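Local coordinates for protein Myo-inositol phosphohydrolase (PDB 4WU3) that probably removes phosphate groups from myo-inositol hexakisphosphate and its lower phosphates, as a tandem-repeat phytase of the protein tyrosine phosphatase-like family, at residues R147-I151 with D594-Q598; G339-D345 with N432-G438; R440-L445 with T510-W514. The protein carries 2 engineered substitutions. One frame throughout, in Å; residues are numbered along the deposited sequence.

Contact 1. Residues R147-I151 with D594-Q598; sequences RTEDI and DYYHQ. With 4IP (inositol-(1,3,4,5)-tetrakisphosphate), chain F.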
# COMPACT_ATOMS: atom_id res chain seq x y z
N ARG A 147 -3.20 -13.31 8.70
CA ARG A 147 -3.12 -14.12 9.89
C ARG A 147 -2.02 -13.70 10.86
O ARG A 147 -0.94 -13.27 10.46
CB ARG A 147 -2.92 -15.57 9.50
CG ARG A 147 -4.16 -16.20 8.93
CD ARG A 147 -3.88 -17.55 8.30
NE ARG A 147 -5.14 -18.15 7.87
CZ ARG A 147 -5.26 -18.98 6.85
NH1 ARG A 147 -4.21 -19.33 6.12
NH2 ARG A 147 -6.45 -19.46 6.55
N THR A 148 -2.32 -13.85 12.15
CA THR A 148 -1.35 -13.66 13.20
C THR A 148 -0.50 -14.92 13.42
O THR A 148 -0.88 -16.04 13.06
CB THR A 148 -2.07 -13.35 14.52
OG1 THR A 148 -2.75 -14.53 14.96
CG2 THR A 148 -3.07 -12.21 14.36
N GLU A 149 0.65 -14.73 14.06
CA GLU A 149 1.55 -15.81 14.40
C GLU A 149 0.85 -16.98 15.10
O GLU A 149 1.16 -18.14 14.82
CB GLU A 149 2.67 -15.26 15.28
CG GLU A 149 3.76 -16.25 15.63
CD GLU A 149 4.68 -15.73 16.71
OE1 GLU A 149 5.12 -14.56 16.61
OE2 GLU A 149 4.98 -16.48 17.66
N ASP A 150 -0.08 -16.71 16.02
CA ASP A 150 -0.66 -17.80 16.81
C ASP A 150 -1.71 -18.60 16.05
O ASP A 150 -2.16 -19.65 16.51
CB ASP A 150 -1.22 -17.32 18.16
CG ASP A 150 -1.98 -16.04 18.07
OD1 ASP A 150 -2.77 -15.91 17.12
OD2 ASP A 150 -1.81 -15.17 18.96
N ILE A 151 -2.11 -18.12 14.88
CA ILE A 151 -2.88 -18.95 13.97
C ILE A 151 -1.92 -19.67 13.01
O ILE A 151 -2.08 -20.87 12.74
CB ILE A 151 -3.89 -18.10 13.19
CG1 ILE A 151 -5.05 -17.69 14.10
CG2 ILE A 151 -4.44 -18.88 12.01
CD1 ILE A 151 -5.88 -18.86 14.57
N ASP A 594 -10.82 -18.74 10.76
CA ASP A 594 -9.64 -19.41 11.30
C ASP A 594 -9.84 -19.86 12.75
O ASP A 594 -9.27 -20.86 13.17
CB ASP A 594 -8.41 -18.48 11.23
CG ASP A 594 -7.97 -18.20 9.80
OD1 ASP A 594 -8.24 -19.03 8.90
OD2 ASP A 594 -7.33 -17.14 9.57
N TYR A 595 -10.63 -19.10 13.51
CA TYR A 595 -10.84 -19.40 14.94
C TYR A 595 -11.85 -20.53 15.15
O TYR A 595 -11.68 -21.35 16.06
CB TYR A 595 -11.22 -18.13 15.72
CG TYR A 595 -10.13 -17.08 15.68
CD1 TYR A 595 -9.03 -17.16 16.53
CD2 TYR A 595 -10.18 -16.05 14.76
CE1 TYR A 595 -8.02 -16.21 16.47
CE2 TYR A 595 -9.17 -15.11 14.70
CZ TYR A 595 -8.10 -15.18 15.55
OH TYR A 595 -7.11 -14.23 15.45
N TYR A 596 -12.89 -20.59 14.32
CA TYR A 596 -13.76 -21.76 14.26
C TYR A 596 -12.97 -23.00 13.86
O TYR A 596 -13.16 -24.08 14.42
CB TYR A 596 -14.87 -21.57 13.23
CG TYR A 596 -15.96 -20.60 13.62
CD1 TYR A 596 -16.49 -20.59 14.90
CD2 TYR A 596 -16.51 -19.74 12.67
CE1 TYR A 596 -17.51 -19.72 15.24
CE2 TYR A 596 -17.53 -18.86 13.01
CZ TYR A 596 -18.03 -18.85 14.29
OH TYR A 596 -19.05 -17.98 14.62
N HIS A 597 -12.09 -22.85 12.89
CA HIS A 597 -11.31 -23.99 12.42
C HIS A 597 -10.42 -24.51 13.54
O HIS A 597 -10.28 -25.71 13.73
CB HIS A 597 -10.43 -23.61 11.23
CG HIS A 597 -9.39 -24.63 10.92
ND1 HIS A 597 -9.68 -25.83 10.31
CD2 HIS A 597 -8.06 -24.64 11.17
CE1 HIS A 597 -8.57 -26.54 10.18
NE2 HIS A 597 -7.57 -25.84 10.69
N GLN A 598 -9.81 -23.59 14.26
CA GLN A 598 -8.95 -23.94 15.36
C GLN A 598 -9.77 -24.68 16.43
O GLN A 598 -9.29 -25.63 17.05
CB GLN A 598 -8.30 -22.67 15.91
CG GLN A 598 -7.47 -22.82 17.17
CD GLN A 598 -6.65 -21.58 17.43
OE1 GLN A 598 -7.17 -20.47 17.45
NE2 GLN A 598 -5.34 -21.77 17.62
C1 4IP F . -19.99 -15.80 21.88
O1 4IP F . -20.39 -16.70 22.91
C2 4IP F . -20.57 -14.41 22.14
O2 4IP F . -21.98 -14.51 22.27
C3 4IP F . -20.27 -13.45 21.00
O3 4IP F . -20.87 -12.18 21.27
C4 4IP F . -20.78 -13.99 19.66
O4 4IP F . -20.39 -13.09 18.62
C5 4IP F . -20.21 -15.37 19.39
O5 4IP F . -20.73 -15.90 18.17
C6 4IP F . -20.51 -16.33 20.54
O6 4IP F . -19.92 -17.61 20.28
P1 4IP F . -19.63 -16.82 24.31
O1P 4IP F . -18.32 -17.48 23.97
O2P 4IP F . -20.57 -17.65 25.14
O3P 4IP F . -19.51 -15.40 24.80
P3 4IP F . -19.95 -10.85 21.30
O4P 4IP F . -19.05 -11.00 20.10
O5P 4IP F . -19.25 -10.92 22.64
O6P 4IP F . -20.94 -9.72 21.17
P4 4IP F . -21.44 -12.50 17.54
O7P 4IP F . -22.59 -11.99 18.36
O8P 4IP F . -20.64 -11.40 16.87
O9P 4IP F . -21.76 -13.69 16.66
P5 4IP F . -19.78 -16.78 17.21
OPF 4IP F . -18.37 -16.27 17.45
OPG 4IP F . -20.33 -16.48 15.83
OPH 4IP F . -19.99 -18.20 17.67
O HOH W 1 -5.63 -14.64 12.51
O HOH W 2 -5.18 -14.89 16.95
O HOH W 3 -3.52 -20.28 18.75

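Contact 2. Residues G339-D345 with N432-G438; sequences GYIWRLD and NAVSWYG. With 4IP (inositol-(1,3,4,5)-tetrakisphosphate), chain F.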
# COMPACT_ATOMS: atom_id res chain seq x y z
N GLY A 339 -11.44 -1.65 25.75
CA GLY A 339 -12.84 -1.30 25.95
C GLY A 339 -13.08 0.19 25.79
O GLY A 339 -12.24 1.01 26.16
N TYR A 340 -14.23 0.55 25.24
CA TYR A 340 -14.59 1.95 25.08
C TYR A 340 -16.07 2.23 25.41
O TYR A 340 -16.53 3.37 25.28
CB TYR A 340 -14.30 2.37 23.64
CG TYR A 340 -15.02 1.48 22.66
CD1 TYR A 340 -16.36 1.69 22.37
CD2 TYR A 340 -14.38 0.41 22.05
CE1 TYR A 340 -17.04 0.89 21.49
CE2 TYR A 340 -15.06 -0.41 21.15
CZ TYR A 340 -16.40 -0.16 20.88
OH TYR A 340 -17.13 -0.94 20.00
N ILE A 341 -16.81 1.21 25.84
CA ILE A 341 -18.22 1.40 26.20
C ILE A 341 -18.70 0.36 27.20
O ILE A 341 -18.23 -0.78 27.21
CB ILE A 341 -19.12 1.35 24.94
CG1 ILE A 341 -20.51 1.93 25.23
CG2 ILE A 341 -19.25 -0.08 24.43
CD1 ILE A 341 -21.40 2.05 24.01
N TRP A 342 -19.65 0.75 28.04
CA TRP A 342 -20.33 -0.21 28.89
C TRP A 342 -21.49 -0.82 28.10
O TRP A 342 -22.46 -0.17 27.75
CB TRP A 342 -20.83 0.43 30.18
CG TRP A 342 -19.74 0.70 31.17
CD1 TRP A 342 -19.24 1.92 31.52
CD2 TRP A 342 -19.01 -0.27 31.94
NE1 TRP A 342 -18.24 1.77 32.46
CE2 TRP A 342 -18.08 0.44 32.74
CE3 TRP A 342 -19.05 -1.67 32.03
CZ2 TRP A 342 -17.20 -0.20 33.61
CZ3 TRP A 342 -18.17 -2.30 32.89
CH2 TRP A 342 -17.27 -1.57 33.68
N ARG A 343 -21.34 -2.10 27.82
CA ARG A 343 -22.33 -2.86 27.11
C ARG A 343 -23.33 -3.42 28.11
O ARG A 343 -22.94 -3.91 29.17
CB ARG A 343 -21.64 -4.01 26.40
CG ARG A 343 -22.58 -5.04 25.78
CD ARG A 343 -21.77 -6.18 25.17
NE ARG A 343 -22.54 -6.93 24.19
CZ ARG A 343 -22.06 -7.97 23.50
NH1 ARG A 343 -20.82 -8.38 23.68
NH2 ARG A 343 -22.84 -8.60 22.62
N LEU A 344 -24.60 -3.35 27.76
CA LEU A 344 -25.65 -4.04 28.49
C LEU A 344 -25.74 -5.48 28.03
O LEU A 344 -26.30 -5.76 26.98
CB LEU A 344 -26.98 -3.33 28.26
CG LEU A 344 -28.24 -4.02 28.79
CD1 LEU A 344 -28.14 -4.24 30.29
CD2 LEU A 344 -29.44 -3.17 28.43
N ASP A 345 -25.19 -6.41 28.81
CA ASP A 345 -25.17 -7.83 28.45
C ASP A 345 -26.56 -8.41 28.59
O ASP A 345 -27.04 -9.13 27.71
CB ASP A 345 -24.22 -8.62 29.35
CG ASP A 345 -22.76 -8.35 29.04
OD1 ASP A 345 -22.46 -7.93 27.91
OD2 ASP A 345 -21.90 -8.57 29.92
N ASN A 432 -28.38 -4.92 36.51
CA ASN A 432 -28.15 -5.34 35.12
C ASN A 432 -26.73 -5.83 34.92
O ASN A 432 -25.79 -5.23 35.44
CB ASN A 432 -28.39 -4.18 34.15
CG ASN A 432 -29.76 -3.56 34.29
OD1 ASN A 432 -30.78 -4.23 34.16
ND2 ASN A 432 -29.78 -2.27 34.55
N ALA A 433 -26.57 -6.90 34.14
CA ALA A 433 -25.26 -7.41 33.76
C ALA A 433 -24.65 -6.48 32.70
O ALA A 433 -25.28 -6.20 31.68
CB ALA A 433 -25.40 -8.81 33.19
N VAL A 434 -23.43 -6.02 32.95
CA VAL A 434 -22.73 -5.14 32.03
C VAL A 434 -21.31 -5.63 31.83
O VAL A 434 -20.80 -6.42 32.62
CB VAL A 434 -22.69 -3.69 32.56
CG1 VAL A 434 -24.10 -3.15 32.77
CG2 VAL A 434 -21.91 -3.62 33.85
N SER A 435 -20.69 -5.17 30.75
CA SER A 435 -19.29 -5.48 30.46
C SER A 435 -18.58 -4.31 29.77
O SER A 435 -19.21 -3.47 29.13
CB SER A 435 -19.17 -6.75 29.61
OG SER A 435 -19.89 -6.63 28.40
N TRP A 436 -17.27 -4.25 29.93
CA TRP A 436 -16.50 -3.18 29.31
C TRP A 436 -16.07 -3.68 27.93
O TRP A 436 -15.15 -4.48 27.80
CB TRP A 436 -15.30 -2.83 30.18
CG TRP A 436 -14.50 -1.64 29.71
CD1 TRP A 436 -13.17 -1.63 29.39
CD2 TRP A 436 -14.97 -0.30 29.52
NE1 TRP A 436 -12.79 -0.37 29.01
CE2 TRP A 436 -13.87 0.47 29.08
CE3 TRP A 436 -16.21 0.33 29.67
CZ2 TRP A 436 -13.97 1.83 28.80
CZ3 TRP A 436 -16.31 1.68 29.38
CH2 TRP A 436 -15.20 2.42 28.95
N TYR A 437 -16.77 -3.20 26.91
CA TYR A 437 -16.69 -3.78 25.59
C TYR A 437 -15.68 -3.07 24.73
O TYR A 437 -15.78 -1.87 24.50
CB TYR A 437 -18.05 -3.71 24.89
CG TYR A 437 -18.06 -4.38 23.53
CD1 TYR A 437 -18.25 -5.76 23.42
CD2 TYR A 437 -17.88 -3.65 22.37
CE1 TYR A 437 -18.26 -6.38 22.18
CE2 TYR A 437 -17.87 -4.27 21.13
CZ TYR A 437 -18.06 -5.63 21.04
OH TYR A 437 -18.06 -6.23 19.81
N GLY A 438 -14.70 -3.83 24.24
CA GLY A 438 -13.80 -3.34 23.20
C GLY A 438 -14.04 -4.10 21.90
O GLY A 438 -14.79 -5.06 21.87
C1 4IP F . -19.99 -15.80 21.88
O1 4IP F . -20.39 -16.70 22.91
C2 4IP F . -20.57 -14.41 22.14
O2 4IP F . -21.98 -14.51 22.27
C3 4IP F . -20.27 -13.45 21.00
O3 4IP F . -20.87 -12.18 21.27
C4 4IP F . -20.78 -13.99 19.66
O4 4IP F . -20.39 -13.09 18.62
C5 4IP F . -20.21 -15.37 19.39
O5 4IP F . -20.73 -15.90 18.17
C6 4IP F . -20.51 -16.33 20.54
O6 4IP F . -19.92 -17.61 20.28
P1 4IP F . -19.63 -16.82 24.31
O1P 4IP F . -18.32 -17.48 23.97
O2P 4IP F . -20.57 -17.65 25.14
O3P 4IP F . -19.51 -15.40 24.80
P3 4IP F . -19.95 -10.85 21.30
O4P 4IP F . -19.05 -11.00 20.10
O5P 4IP F . -19.25 -10.92 22.64
O6P 4IP F . -20.94 -9.72 21.17
P4 4IP F . -21.44 -12.50 17.54
O7P 4IP F . -22.59 -11.99 18.36
O8P 4IP F . -20.64 -11.40 16.87
O9P 4IP F . -21.76 -13.69 16.66
P5 4IP F . -19.78 -16.78 17.21
OPF 4IP F . -18.37 -16.27 17.45
OPG 4IP F . -20.33 -16.48 15.83
OPH 4IP F . -19.99 -18.20 17.67
O HOH W 4 -10.17 0.71 27.87
O HOH W 5 -19.08 -8.20 26.20

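Contact 3. Residues R440-L445 with T510-W514; sequences RDWGNL and TDHIW. With 4IP (inositol-(1,3,4,5)-tetrakisphosphate), chain F.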
# COMPACT_ATOMS: atom_id res chain seq x y z
N ARG A 440 -14.19 -6.57 18.97
CA ARG A 440 -14.23 -8.04 19.07
C ARG A 440 -14.44 -8.59 20.49
O ARG A 440 -14.20 -9.77 20.75
CB ARG A 440 -12.97 -8.66 18.48
CG ARG A 440 -12.95 -8.68 16.96
CD ARG A 440 -11.65 -9.29 16.46
NE ARG A 440 -11.47 -9.08 15.03
CZ ARG A 440 -10.46 -9.58 14.32
NH1 ARG A 440 -9.54 -10.33 14.91
NH2 ARG A 440 -10.40 -9.33 13.02
N ASP A 441 -14.90 -7.75 21.40
CA ASP A 441 -15.00 -8.11 22.82
C ASP A 441 -13.65 -8.58 23.42
O ASP A 441 -13.60 -9.46 24.28
CB ASP A 441 -16.08 -9.19 23.03
CG ASP A 441 -16.50 -9.31 24.50
OD1 ASP A 441 -16.31 -8.33 25.25
OD2 ASP A 441 -17.00 -10.38 24.90
N TRP A 442 -12.55 -7.97 22.97
CA TRP A 442 -11.22 -8.35 23.44
C TRP A 442 -10.62 -7.29 24.37
O TRP A 442 -9.41 -7.03 24.36
CB TRP A 442 -10.28 -8.61 22.26
CG TRP A 442 -10.56 -9.89 21.54
CD1 TRP A 442 -11.46 -10.85 21.89
CD2 TRP A 442 -9.91 -10.36 20.36
NE1 TRP A 442 -11.43 -11.88 20.99
CE2 TRP A 442 -10.48 -11.62 20.04
CE3 TRP A 442 -8.91 -9.85 19.52
CZ2 TRP A 442 -10.09 -12.36 18.93
CZ3 TRP A 442 -8.51 -10.59 18.42
CH2 TRP A 442 -9.11 -11.84 18.14
N GLY A 443 -11.47 -6.71 25.21
CA GLY A 443 -11.04 -5.70 26.18
C GLY A 443 -9.86 -6.09 27.05
O GLY A 443 -9.11 -5.23 27.48
N ASN A 444 -9.71 -7.37 27.35
CA ASN A 444 -8.63 -7.83 28.22
C ASN A 444 -7.69 -8.82 27.55
O ASN A 444 -7.07 -9.67 28.22
CB ASN A 444 -9.20 -8.43 29.50
CG ASN A 444 -9.73 -7.39 30.44
OD1 ASN A 444 -9.23 -6.27 30.47
ND2 ASN A 444 -10.76 -7.73 31.20
N LEU A 445 -7.57 -8.71 26.23
CA LEU A 445 -6.67 -9.57 25.48
C LEU A 445 -5.24 -9.43 25.99
O LEU A 445 -4.72 -8.33 26.14
CB LEU A 445 -6.73 -9.22 24.00
CG LEU A 445 -5.93 -10.16 23.10
CD1 LEU A 445 -6.61 -11.52 22.97
CD2 LEU A 445 -5.73 -9.53 21.72
N THR A 510 -10.68 -15.92 26.58
CA THR A 510 -10.88 -14.88 25.58
C THR A 510 -12.04 -15.23 24.67
O THR A 510 -12.17 -16.37 24.24
CB THR A 510 -9.62 -14.66 24.73
OG1 THR A 510 -8.53 -14.32 25.59
CG2 THR A 510 -9.85 -13.54 23.71
N ASP A 511 -12.89 -14.24 24.39
CA ASP A 511 -14.08 -14.45 23.59
C ASP A 511 -13.72 -14.81 22.14
O ASP A 511 -12.72 -14.35 21.59
CB ASP A 511 -14.93 -13.18 23.62
CG ASP A 511 -16.31 -13.39 23.05
OD1 ASP A 511 -16.65 -14.52 22.66
OD2 ASP A 511 -17.05 -12.39 22.98
N HIS A 512 -14.56 -15.67 21.54
CA HIS A 512 -14.45 -16.11 20.15
C HIS A 512 -13.41 -17.19 19.88
O HIS A 512 -13.39 -17.75 18.79
CB HIS A 512 -14.19 -14.93 19.20
CG HIS A 512 -15.14 -13.79 19.37
ND1 HIS A 512 -16.47 -13.87 19.00
CD2 HIS A 512 -14.97 -12.55 19.88
CE1 HIS A 512 -17.07 -12.72 19.28
NE2 HIS A 512 -16.18 -11.91 19.82
N ILE A 513 -12.52 -17.48 20.83
CA ILE A 513 -11.39 -18.36 20.53
C ILE A 513 -11.34 -19.60 21.40
O ILE A 513 -11.94 -19.67 22.47
CB ILE A 513 -10.02 -17.62 20.61
CG1 ILE A 513 -9.53 -17.48 22.04
CG2 ILE A 513 -10.10 -16.24 19.97
CD1 ILE A 513 -8.13 -16.89 22.13
N TRP A 514 -10.64 -20.61 20.89
CA TRP A 514 -10.48 -21.85 21.62
C TRP A 514 -9.77 -21.55 22.94
O TRP A 514 -8.74 -20.90 22.94
CB TRP A 514 -9.69 -22.85 20.78
CG TRP A 514 -9.36 -24.08 21.52
CD1 TRP A 514 -8.14 -24.43 22.00
CD2 TRP A 514 -10.27 -25.12 21.90
NE1 TRP A 514 -8.22 -25.64 22.65
CE2 TRP A 514 -9.52 -26.08 22.61
CE3 TRP A 514 -11.63 -25.34 21.71
CZ2 TRP A 514 -10.08 -27.23 23.13
CZ3 TRP A 514 -12.20 -26.48 22.22
CH2 TRP A 514 -11.42 -27.42 22.92
C1 4IP F . -19.99 -15.80 21.88
O1 4IP F . -20.39 -16.70 22.91
C2 4IP F . -20.57 -14.41 22.14
O2 4IP F . -21.98 -14.51 22.27
C3 4IP F . -20.27 -13.45 21.00
O3 4IP F . -20.87 -12.18 21.27
C4 4IP F . -20.78 -13.99 19.66
O4 4IP F . -20.39 -13.09 18.62
C5 4IP F . -20.21 -15.37 19.39
O5 4IP F . -20.73 -15.90 18.17
C6 4IP F . -20.51 -16.33 20.54
O6 4IP F . -19.92 -17.61 20.28
P1 4IP F . -19.63 -16.82 24.31
O1P 4IP F . -18.32 -17.48 23.97
O2P 4IP F . -20.57 -17.65 25.14
O3P 4IP F . -19.51 -15.40 24.80
P3 4IP F . -19.95 -10.85 21.30
O4P 4IP F . -19.05 -11.00 20.10
O5P 4IP F . -19.25 -10.92 22.64
O6P 4IP F . -20.94 -9.72 21.17
P4 4IP F . -21.44 -12.50 17.54
O7P 4IP F . -22.59 -11.99 18.36
O8P 4IP F . -20.64 -11.40 16.87
O9P 4IP F . -21.76 -13.69 16.66
P5 4IP F . -19.78 -16.78 17.21
OPF 4IP F . -18.37 -16.27 17.45
OPG 4IP F . -20.33 -16.48 15.83
OPH 4IP F . -19.99 -18.20 17.67
O HOH W 6 -12.77 -11.57 25.89

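Contact 1. Residues R147-I151 with D594-Q598
The first turn of helix 149-161, with Arg147 and the N-cap Thr148 leading into it, meets the beginning of helix 593-613, and Ile151 and Asp594 come nearest with CA atoms 7.3 Å apart. Arg147 grips the Asp594 carboxylate side-on through two nitrogens. NE reaches OD2 of Asp594 at 3.0 Å, and this oxygen lies in the guanidinium plane. The two planes are 52° apart, and NE meets OD2 from above the carboxylate plane. NH2 of Arg147 bonds OD1 of Asp594 on its syn side, also at 3.0 Å. The extended Arg147 chain carries the guanidinium to this point, and its NH1 is held by Asn144. The contact joins the N-terminal ends of two helices that lie more than 440 residues apart in the chain. Ile151 is its buried apolar piece. Its CD1 lies 3.9 Å from CE1 of Tyr595 and also touches OE1 of Gln598. Water links the flanks. One molecule joins OD1 of Asp150 to OH of Tyr595, and Thr148 OG1 donates to that same OD1 at 2.6 Å. Another water bridges Asp150 O and NE2 of Gln598, being 2.6 Å from the latter.

Contact 2. Residues G339-D345 with N432-G438
Strand 342-345 pairs antiparallel with strand 432-438 in a mixed sheet, between strands 467-471 and 426-429, and a classic beta bulge sets Tyr340 and Ile341 together against Tyr437. Backbone bonds fix the register. Arg343 and Ser435 form a hydrogen-bonded pair, with Arg343 N to Ser435 O at 2.9 Å. At the bulge, Tyr437 N reaches Ile341 O, while Tyr340 N approaches Tyr437 O from above its carbonyl plane.

Aromatic contacts fill the face that bears Trp342 and Trp436. The edge of Trp436 points at the face of Trp342 with the planes at 56°, and CE3 of Trp436 stands over that ring. Gly339 lies over one face of the Trp436 ring, its CA 3.6 Å from the centroid of the five-membered ring in a CH-pi contact. Beyond the corner at Ile341, the Tyr340 and Tyr437 side chains run side by side, and OH of Tyr340 sits at the edge of the Tyr437 ring. Lys76 of the second subunit makes a cation-pi contact with Tyr340.

Polar groups gather beside Arg343. Ser435 OG donates to OD1 of Asp345 at 2.9 Å, and Arg422 forms a salt bridge with the same carboxylate. A water joins Ser435 OG to NH1 of Arg343. With CG anti to the backbone N (chi1 171°), the extended Arg343 chain delivers its guanidinium edge to the 3-phosphate of the bound inositol tetrakisphosphate, where NH2 of Arg343 lies 2.6 Å from O6P.

Contact 3. Residues R440-L445 with T510-W514
Trp442 and Asp511 make the direct hydrogen bond between these two loops, from the indole NE1 of Trp442 to the backbone O of Asp511 at 2.9 Å. The oxygen lies near the ring plane, and the donor is tilted 30° from the carbonyl plane. A water adds a second link from Asp441 O to Asp511 N.

Apolar contacts surround the indole. CG2 of Thr510 sits over one face, 3.6 Å from NE1 of Trp442, and CG2 of Ile513 touches CZ2. CD1 of Leu445 also packs on the Thr510 methyl.

Asp441, Asp511 and His512 line the ligand pocket. The carboxylates of Asp441 and Asp511 stand nearly perpendicular, 88° apart, and their OD2 atoms approach to 2.8 Å. OD2 of Asp511 is 2.7 Å from O5P of the 3-phosphate of the bound inositol tetrakisphosphate. The His512 ring presents its edge to Arg440 O, with CD2 of His512 3.0 Å from that oxygen. Its ND1 makes a weak bond to OPF of the 5-phosphate. OD1 of Asp511 lies over the centre of the same ring.

The loop 440-445 follows strand 432-438 and leads to helix 449-463. The loop 510-514 joins strand 503-509 to helix 517-529, and Ile513 packs against Tyr595 of helix 593-613.

In the fold
All three contacts border the same inositol tetrakisphosphate, but they differ in depth. Contact 1 is a surface junction of two helix starts, held by a salt bridge and waters. Its pocket residue is Tyr596, whose approach to the ligand is doubtful, being too short in the model to type. Contact 2 is a partly buried strand pair, held by backbone bonds and tryptophan packing. Contact 3 is buried and joins two loops by an indole-to-carbonyl bond, with acidic side chains turned to the ligand. Contacts 2 and 3 are adjacent in sequence, and their centres are 13 Å apart. Contact 1 also touches contact 3: Tyr595 OH lies near Trp442 CH2, and Gln598 packs on Trp514.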